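Side-chain contacts in uncharacterized protein (PDB 6R9N), which senses iron(II) and oxygen for bacterial chemotaxis by stabilising a diiron-peroxo species, within a fold related to the metallo-beta-lactamases: residues V122-K127 against M139-S144; P150-L155 against S165-A170; A227-K230 against N236-N239. All coordinates share one frame; numbering follows the deposited sequence.

Contact 1: V122-K127 against M139-S144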
loop_
_atom_site.group_PDB
_atom_site.type_symbol
_atom_site.label_atom_id
_atom_site.label_comp_id
_atom_site.label_asym_id
_atom_site.label_seq_id
_atom_site.Cartn_x
_atom_site.Cartn_y
_atom_site.Cartn_z
ATOM N N VAL A 122 14.002 -11.508 0.055
ATOM C CA VAL A 122 13.472 -12.799 0.478
ATOM C C VAL A 122 11.946 -12.710 0.444
ATOM O O VAL A 122 11.344 -12.087 1.332
ATOM C CB VAL A 122 13.967 -13.193 1.874
ATOM C CG1 VAL A 122 13.397 -14.569 2.227
ATOM C CG2 VAL A 122 15.516 -13.158 1.938
ATOM N N PRO A 123 11.273 -13.349 -0.518
ATOM C CA PRO A 123 9.806 -13.249 -0.584
ATOM C C PRO A 123 9.173 -14.151 0.462
ATOM O O PRO A 123 9.505 -15.331 0.568
ATOM C CB PRO A 123 9.475 -13.724 -2.008
ATOM C CG PRO A 123 10.828 -13.868 -2.719
ATOM C CD PRO A 123 11.823 -14.136 -1.635
ATOM N N ILE A 124 8.258 -13.601 1.248
ATOM C CA ILE A 124 7.536 -14.374 2.253
ATOM C C ILE A 124 6.307 -14.971 1.578
ATOM O O ILE A 124 5.511 -14.221 0.997
ATOM C CB ILE A 124 7.136 -13.520 3.462
ATOM C CG1 ILE A 124 8.345 -12.743 4.005
ATOM C CG2 ILE A 124 6.575 -14.420 4.547
ATOM C CD1 ILE A 124 7.974 -11.753 5.096
ATOM N N PRO A 125 6.127 -16.288 1.601
ATOM C CA PRO A 125 4.910 -16.872 1.031
ATOM C C PRO A 125 3.735 -16.590 1.944
ATOM O O PRO A 125 3.897 -16.271 3.121
ATOM C CB PRO A 125 5.227 -18.370 0.957
ATOM C CG PRO A 125 6.211 -18.587 2.084
ATOM C CD PRO A 125 6.997 -17.298 2.238
ATOM N N ASP A 126 2.533 -16.756 1.394
ATOM C CA ASP A 126 1.335 -16.247 2.063
ATOM C C ASP A 126 1.170 -16.758 3.499
ATOM O O ASP A 126 0.658 -16.023 4.349
ATOM C CB ASP A 126 0.096 -16.592 1.231
ATOM C CG ASP A 126 -0.107 -15.621 0.084
ATOM O OD1 ASP A 126 0.545 -14.546 0.085
ATOM O OD2 ASP A 126 -0.905 -15.927 -0.821
ATOM N N LYS A 127 1.583 -17.990 3.804
ATOM C CA LYS A 127 1.366 -18.549 5.137
ATOM C C LYS A 127 2.542 -18.321 6.086
ATOM O O LYS A 127 2.528 -18.830 7.213
ATOM C CB LYS A 127 1.052 -20.044 5.055
ATOM C CG LYS A 127 -0.339 -20.333 4.501
ATOM C CD LYS A 127 -0.607 -21.811 4.331
ATOM C CE LYS A 127 -1.855 -22.017 3.484
ATOM N NZ LYS A 127 -2.720 -23.090 4.016
ATOM N N MET A 139 12.313 -16.422 14.772
ATOM C CA MET A 139 11.251 -15.454 14.555
ATOM C C MET A 139 10.295 -16.038 13.521
ATOM O O MET A 139 10.725 -16.767 12.622
ATOM C CB MET A 139 11.825 -14.120 14.072
ATOM C CG MET A 139 12.877 -13.511 15.020
ATOM S SD MET A 139 13.684 -12.009 14.395
ATOM C CE MET A 139 14.251 -12.545 12.781
ATOM N N LYS A 140 9.002 -15.762 13.672
ATOM C CA LYS A 140 7.990 -16.254 12.744
ATOM C C LYS A 140 7.279 -15.085 12.076
ATOM O O LYS A 140 6.768 -14.191 12.759
ATOM C CB LYS A 140 6.984 -17.158 13.463
ATOM C CG LYS A 140 7.669 -18.269 14.273
ATOM C CD LYS A 140 7.083 -19.651 14.004
ATOM N N CYS A 141 7.211 -15.123 10.742
ATOM C CA CYS A 141 6.445 -14.153 9.971
ATOM C C CYS A 141 4.972 -14.528 10.076
ATOM O O CYS A 141 4.586 -15.636 9.698
ATOM C CB CYS A 141 6.887 -14.163 8.507
ATOM S SG CYS A 141 8.601 -13.571 8.191
ATOM N N ILE A 142 4.156 -13.599 10.563
ATOM C CA ILE A 142 2.779 -13.876 10.965
ATOM C C ILE A 142 1.859 -13.350 9.869
ATOM O O ILE A 142 1.850 -12.137 9.624
ATOM C CB ILE A 142 2.435 -13.238 12.323
ATOM C CG1 ILE A 142 3.375 -13.746 13.427
ATOM C CG2 ILE A 142 0.962 -13.481 12.681
ATOM C CD1 ILE A 142 3.513 -15.289 13.486
ATOM N N PRO A 143 1.090 -14.205 9.199
ATOM C CA PRO A 143 0.173 -13.723 8.159
ATOM C C PRO A 143 -0.788 -12.682 8.713
ATOM O O PRO A 143 -1.497 -12.924 9.692
ATOM C CB PRO A 143 -0.569 -14.996 7.727
ATOM C CG PRO A 143 0.301 -16.126 8.162
ATOM C CD PRO A 143 0.990 -15.661 9.401
ATOM N N SER A 144 -0.848 -11.530 8.050
ATOM C CA SER A 144 -1.690 -10.429 8.518
ATOM C C SER A 144 -2.339 -9.751 7.338
ATOM O O SER A 144 -2.445 -8.520 7.283
ATOM C CB SER A 144 -0.879 -9.423 9.336
ATOM O OG SER A 144 -0.209 -10.074 10.402
#

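Contact 2: P150-L155 against S165-A170. With FE (Fe (III) ion), chain D; FE (Fe (III) ion), chain C; PER (peroxide ion), chain E; O (oxygen atom), chain F.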
loop_
_atom_site.group_PDB
_atom_site.type_symbol
_atom_site.label_atom_id
_atom_site.label_comp_id
_atom_site.label_asym_id
_atom_site.label_seq_id
_atom_site.Cartn_x
_atom_site.Cartn_y
_atom_site.Cartn_z
ATOM N N PRO A 150 -2.963 -6.417 1.191
ATOM C CA PRO A 150 -3.212 -7.822 0.824
ATOM C C PRO A 150 -2.023 -8.736 1.071
ATOM O O PRO A 150 -2.216 -9.955 1.167
ATOM C CB PRO A 150 -3.550 -7.760 -0.676
ATOM C CG PRO A 150 -2.977 -6.463 -1.159
ATOM C CD PRO A 150 -3.020 -5.513 0.023
ATOM N N GLY A 151 -0.804 -8.195 1.121
ATOM C CA GLY A 151 0.378 -8.941 1.527
ATOM C C GLY A 151 1.087 -8.250 2.681
ATOM O O GLY A 151 1.932 -7.375 2.465
ATOM N N GLN A 152 0.730 -8.607 3.914
ATOM C CA GLN A 152 1.312 -8.025 5.116
ATOM C C GLN A 152 1.660 -9.139 6.087
ATOM O O GLN A 152 0.881 -10.086 6.240
ATOM C CB GLN A 152 0.349 -7.033 5.819
ATOM C CG GLN A 152 0.905 -6.492 7.169
ATOM C CD GLN A 152 -0.026 -5.506 7.923
ATOM O OE1 GLN A 152 0.390 -4.398 8.296
ATOM N NE2 GLN A 152 -1.253 -5.929 8.195
ATOM N N PHE A 153 2.809 -9.005 6.768
ATOM C CA PHE A 153 3.174 -9.910 7.850
ATOM C C PHE A 153 3.553 -9.133 9.101
ATOM O O PHE A 153 4.101 -8.026 9.040
ATOM C CB PHE A 153 4.348 -10.845 7.456
ATOM C CG PHE A 153 4.000 -11.803 6.374
ATOM C CD1 PHE A 153 3.472 -13.051 6.681
ATOM C CD2 PHE A 153 4.157 -11.451 5.040
ATOM C CE1 PHE A 153 3.130 -13.939 5.680
ATOM C CE2 PHE A 153 3.803 -12.335 4.031
ATOM C CZ PHE A 153 3.285 -13.572 4.352
ATOM N N GLY A 154 3.256 -9.727 10.239
ATOM C CA GLY A 154 3.905 -9.356 11.475
ATOM C C GLY A 154 5.112 -10.237 11.712
ATOM O O GLY A 154 5.354 -11.185 10.971
ATOM N N LEU A 155 5.895 -9.897 12.738
ATOM C CA LEU A 155 7.056 -10.704 13.106
ATOM C C LEU A 155 6.956 -11.005 14.590
ATOM O O LEU A 155 6.917 -10.080 15.410
ATOM C CB LEU A 155 8.377 -9.982 12.761
ATOM C CG LEU A 155 9.667 -10.813 12.675
ATOM C CD1 LEU A 155 10.170 -11.171 14.065
ATOM C CD2 LEU A 155 9.429 -12.112 11.827
ATOM N N SER A 165 3.504 -5.968 14.961
ATOM C CA SER A 165 2.214 -6.226 14.333
ATOM C C SER A 165 1.941 -5.355 13.106
ATOM O O SER A 165 0.834 -5.402 12.572
ATOM C CB SER A 165 1.096 -6.035 15.366
ATOM O OG SER A 165 1.131 -4.718 15.903
ATOM N N GLY A 166 2.913 -4.576 12.640
ATOM C CA GLY A 166 2.658 -3.718 11.497
ATOM C C GLY A 166 1.619 -2.666 11.831
ATOM O O GLY A 166 1.678 -2.019 12.875
ATOM N N ASP A 167 0.667 -2.460 10.918
ATOM C CA ASP A 167 -0.396 -1.482 11.161
ATOM C C ASP A 167 -1.419 -1.957 12.187
ATOM O O ASP A 167 -2.273 -1.169 12.598
ATOM C CB ASP A 167 -1.129 -1.147 9.862
ATOM C CG ASP A 167 -0.345 -0.218 8.969
ATOM O OD1 ASP A 167 0.551 0.493 9.465
ATOM O OD2 ASP A 167 -0.624 -0.208 7.754
ATOM N N ILE A 168 -1.408 -3.237 12.555
ATOM C CA ILE A 168 -2.402 -3.738 13.491
ATOM C C ILE A 168 -2.075 -3.230 14.893
ATOM O O ILE A 168 -0.940 -3.346 15.371
ATOM C CB ILE A 168 -2.473 -5.272 13.412
ATOM C CG1 ILE A 168 -2.882 -5.678 11.991
ATOM C CG2 ILE A 168 -3.473 -5.832 14.410
ATOM C CD1 ILE A 168 -2.548 -7.112 11.623
ATOM N N GLY A 169 -3.064 -2.618 15.541
ATOM C CA GLY A 169 -2.854 -1.949 16.804
ATOM C C GLY A 169 -2.400 -0.513 16.679
ATOM O O GLY A 169 -2.272 0.168 17.700
ATOM N N ALA A 170 -2.189 -0.020 15.454
ATOM C CA ALA A 170 -1.632 1.311 15.267
ATOM C C ALA A 170 -2.538 2.371 15.870
ATOM O O ALA A 170 -3.763 2.317 15.740
ATOM C CB ALA A 170 -1.429 1.601 13.781
HETATM FE FE FE D . -0.001 0.701 5.974
HETATM FE FE FE C . 1.600 2.225 8.624
HETATM O O1 PER E . -0.450 3.023 7.972
HETATM O O2 PER E . -1.134 2.557 6.726
HETATM O O O F . 1.797 1.470 6.697
HETATM O O HOH W 1 -1.057 -3.063 6.478
#

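Contact 3: A227-K230 against N236-N239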
loop_
_atom_site.group_PDB
_atom_site.type_symbol
_atom_site.label_atom_id
_atom_site.label_comp_id
_atom_site.label_asym_id
_atom_site.label_seq_id
_atom_site.Cartn_x
_atom_site.Cartn_y
_atom_site.Cartn_z
ATOM N N ALA A 227 1.775 3.587 20.873
ATOM C CA ALA A 227 2.341 2.906 22.025
ATOM C C ALA A 227 2.082 1.402 21.966
ATOM O O ALA A 227 1.198 0.914 21.252
ATOM C CB ALA A 227 1.784 3.487 23.324
ATOM N N ILE A 228 2.863 0.678 22.760
ATOM C CA ILE A 228 2.948 -0.782 22.762
ATOM C C ILE A 228 1.965 -1.351 23.776
ATOM O O ILE A 228 1.807 -0.807 24.874
ATOM C CB ILE A 228 4.398 -1.221 23.080
ATOM C CG1 ILE A 228 5.336 -0.825 21.938
ATOM C CG2 ILE A 228 4.477 -2.736 23.379
ATOM C CD1 ILE A 228 6.743 -0.476 22.371
ATOM N N TYR A 229 1.312 -2.460 23.421
ATOM C CA TYR A 229 0.423 -3.174 24.335
ATOM C C TYR A 229 1.209 -4.240 25.084
ATOM O O TYR A 229 1.912 -5.045 24.463
ATOM C CB TYR A 229 -0.734 -3.827 23.563
ATOM C CG TYR A 229 -1.469 -2.876 22.637
ATOM C CD1 TYR A 229 -0.982 -2.590 21.362
ATOM C CD2 TYR A 229 -2.646 -2.268 23.034
ATOM C CE1 TYR A 229 -1.652 -1.717 20.517
ATOM C CE2 TYR A 229 -3.321 -1.396 22.199
ATOM C CZ TYR A 229 -2.814 -1.119 20.942
ATOM O OH TYR A 229 -3.469 -0.231 20.115
ATOM N N LYS A 230 1.124 -4.234 26.413
ATOM C CA LYS A 230 1.753 -5.286 27.199
ATOM C C LYS A 230 0.792 -5.753 28.284
ATOM O O LYS A 230 -0.158 -5.052 28.644
ATOM C CB LYS A 230 3.114 -4.860 27.774
ATOM C CG LYS A 230 3.071 -3.929 28.962
ATOM C CD LYS A 230 4.471 -3.821 29.591
ATOM C CE LYS A 230 4.614 -2.587 30.490
ATOM N NZ LYS A 230 3.703 -2.571 31.667
ATOM N N ASN A 236 -6.773 -7.002 26.249
ATOM C CA ASN A 236 -7.756 -5.959 25.994
ATOM C C ASN A 236 -7.838 -5.661 24.504
ATOM O O ASN A 236 -8.927 -5.635 23.927
ATOM C CB ASN A 236 -7.390 -4.697 26.770
ATOM C CG ASN A 236 -7.801 -4.765 28.228
ATOM O OD1 ASN A 236 -8.584 -5.630 28.628
ATOM N ND2 ASN A 236 -7.295 -3.836 29.023
ATOM N N PHE A 237 -6.687 -5.476 23.858
ATOM C CA PHE A 237 -6.693 -5.165 22.435
ATOM C C PHE A 237 -7.289 -6.313 21.625
ATOM O O PHE A 237 -8.169 -6.106 20.779
ATOM C CB PHE A 237 -5.278 -4.845 21.949
ATOM C CG PHE A 237 -5.214 -4.654 20.468
ATOM C CD1 PHE A 237 -5.680 -3.479 19.896
ATOM C CD2 PHE A 237 -4.781 -5.668 19.646
ATOM C CE1 PHE A 237 -5.658 -3.311 18.535
ATOM C CE2 PHE A 237 -4.767 -5.506 18.285
ATOM C CZ PHE A 237 -5.206 -4.320 17.725
ATOM N N LEU A 238 -6.821 -7.537 21.876
ATOM C CA LEU A 238 -7.313 -8.685 21.119
ATOM C C LEU A 238 -8.820 -8.857 21.279
ATOM O O LEU A 238 -9.526 -9.128 20.297
ATOM C CB LEU A 238 -6.581 -9.953 21.553
ATOM C CG LEU A 238 -5.079 -9.939 21.292
ATOM C CD1 LEU A 238 -4.414 -11.258 21.678
ATOM C CD2 LEU A 238 -4.834 -9.608 19.835
ATOM N N ASN A 239 -9.338 -8.694 22.503
ATOM C CA ASN A 239 -10.779 -8.838 22.710
ATOM C C ASN A 239 -11.547 -7.789 21.921
ATOM O O ASN A 239 -12.542 -8.105 21.251
ATOM C CB ASN A 239 -11.124 -8.735 24.199
ATOM C CG ASN A 239 -10.622 -9.922 25.000
ATOM O OD1 ASN A 239 -10.277 -10.973 24.440
ATOM N ND2 ASN A 239 -10.573 -9.762 26.323
#

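Contact 1: V122-K127 against M139-S144
Ile124 and Cys141 meet between the two sheets of a metallo-beta-lactamase-like sandwich: strand 121-124 is an edge strand of one sheet, and strand 138-143 belongs to the other. Their CA atoms stand 7.8 Å apart, and no hydrogen bond joins the segments, as expected for strands that face each other across a sandwich. Both residues send CB toward the opposite segment. Two separate branches of Ile124 then do the touching. CD1, at the end of an extended arm (chi2 173°), reaches SG of Cys141 at 3.6 Å, while CG2 lies 4.0 Å from CB of Cys141. The sulfur is placed by a chi1 of -67°, which sets SG beside its own backbone N and opposite the carbonyl carbon. Phe153, on strand 153-157 next to 138-143, also packs on Ile124.

Beyond the strand the chemistry changes, because Pro143 now meets main chain. The turn at Asp126 and Lys127 brings two carbonyl oxygens up to the CB and CG side of the proline ring, and both side chains start out away from it. Their polar ends serve the dimer: OD2 of Asp126 forms a salt bridge with Arg198 of the second subunit, and NZ of Lys127 bonds to the Glu252 carbonyl of that subunit. Pro143 CB lies 3.7 Å from Asp126 O, and Pro143 CG 3.6 Å from Lys127 O.

Contact 2: P150-L155 against S165-A170
The side-chain amide of Gln152 contacts the backbone of an iron ligand: its OE1 accepts the N-H of Asp167, whose carboxylate bridges both iron(III) ions. This is the one direct hydrogen bond between the segments. At 3.3 Å from Asp167 N to Gln152 OE1 it is long, yet the N-H points almost straight at the oxygen (169°), with the donor tilted 29° from the carbonyl plane.

Gln152 gets there as an extended arm, its CG anti to the backbone N and the chain straight beyond it. It meets the Asp167 side chain at about a right angle, and the amide and carboxylate planes stand 70° apart. A water gives a second link, donating to Asp167 OD2 and, more weakly, to Gln152 OE1. The other end of the amide is held as well, since NE2 donates to the carbonyls of Met147 and Ser144; with both ends engaged, the rotation of the amide is defined. CD1 of Ile168 packs 3.9 Å from NE2 of Gln152.

The receiving loop is built from two overlapping turns, type II' from Ser165 to Ile168 and type II from Asp167 to Ala170. The first is closed by the backbone bond from Ile168 N to Ser165 O (3.1 Å), and Ser165 OG also bonds to Ile168 O. Gly166, at positive phi, brings Gly166 CA to 4.0 Å from Gln152 OE1.

Asp167 OD2 binds one iron at 2.1 Å and OD1 the other at 2.2 Å. Peroxide and a single oxygen atom also link the ions, with His80, Asp82 and His148 completing one site and Asp84, Gln224 and His225 the other. A bridging aspartate on a loop after a strand is characteristic of the dinuclear site of metallo-beta-lactamase-like diiron proteins.

Contact 3: A227-K230 against N236-N239
Tyr229 lays one face of its ring against the side chain of Phe237, where the short strand 229-230 meets helix 232-242. The closest approach is 3.8 Å, from Tyr229 CD2 to Phe237 CB. That CB sits over the tyrosine face, 4.2 Å from the ring centroid and 27° off the ring normal, which meets the geometry of a CH-pi contact. The phenyl ring continues along the same face toward the hydroxyl end: CD1 of Phe237 comes within 3.9 Å of Tyr229 CZ. Planes inclined at 38° and centroids 4.8 Å apart make the ring pair oblique, intermediate between a parallel stack and a T-shape.

Different first torsions produce this overlap. On the helix, CG of Phe237 is anti to the backbone N (chi1 174°), whereas on the strand CG of Tyr229 stands beside its own N. Both CB atoms point toward the other segment from CA atoms 7.6 Å apart. Phe185 of helix 185-199 packs on both side chains, and the His188 ring meets Tyr229 with the two planes nearly perpendicular.

Across the segments the contact is wholly apolar, with no hydrogen bond between them. The buried hydroxyl of Tyr229 is nevertheless satisfied, by the carbonyl of Gly169. Dispersion and CH-pi attraction therefore join strand to helix, while the hydroxyl ties the same ring to the loop that carries the iron-bridging aspartate.

All three contacts are largely buried, but contact 1 reaches the surface through Lys127, and it shares the second subunit with contact 2. The centre of contact 2 is about 6 Å from the centre of the chain, against about 12 Å for contact 1 and 14 Å for contact 3. The three reach one six-stranded sheet. Its neighbouring strands 138-143 and 153-157 join contacts 1 and 2 through backbone bonds, among them a probable one from Ile142 to Gly154. Contact 3 belongs to the far edge strand and touches contact 2 at Gly169. Chemistry follows position: apolar and carbonyl packing between sheets, polar bonding and metal ligation at the centre, and aromatic packing between an edge strand and a helix.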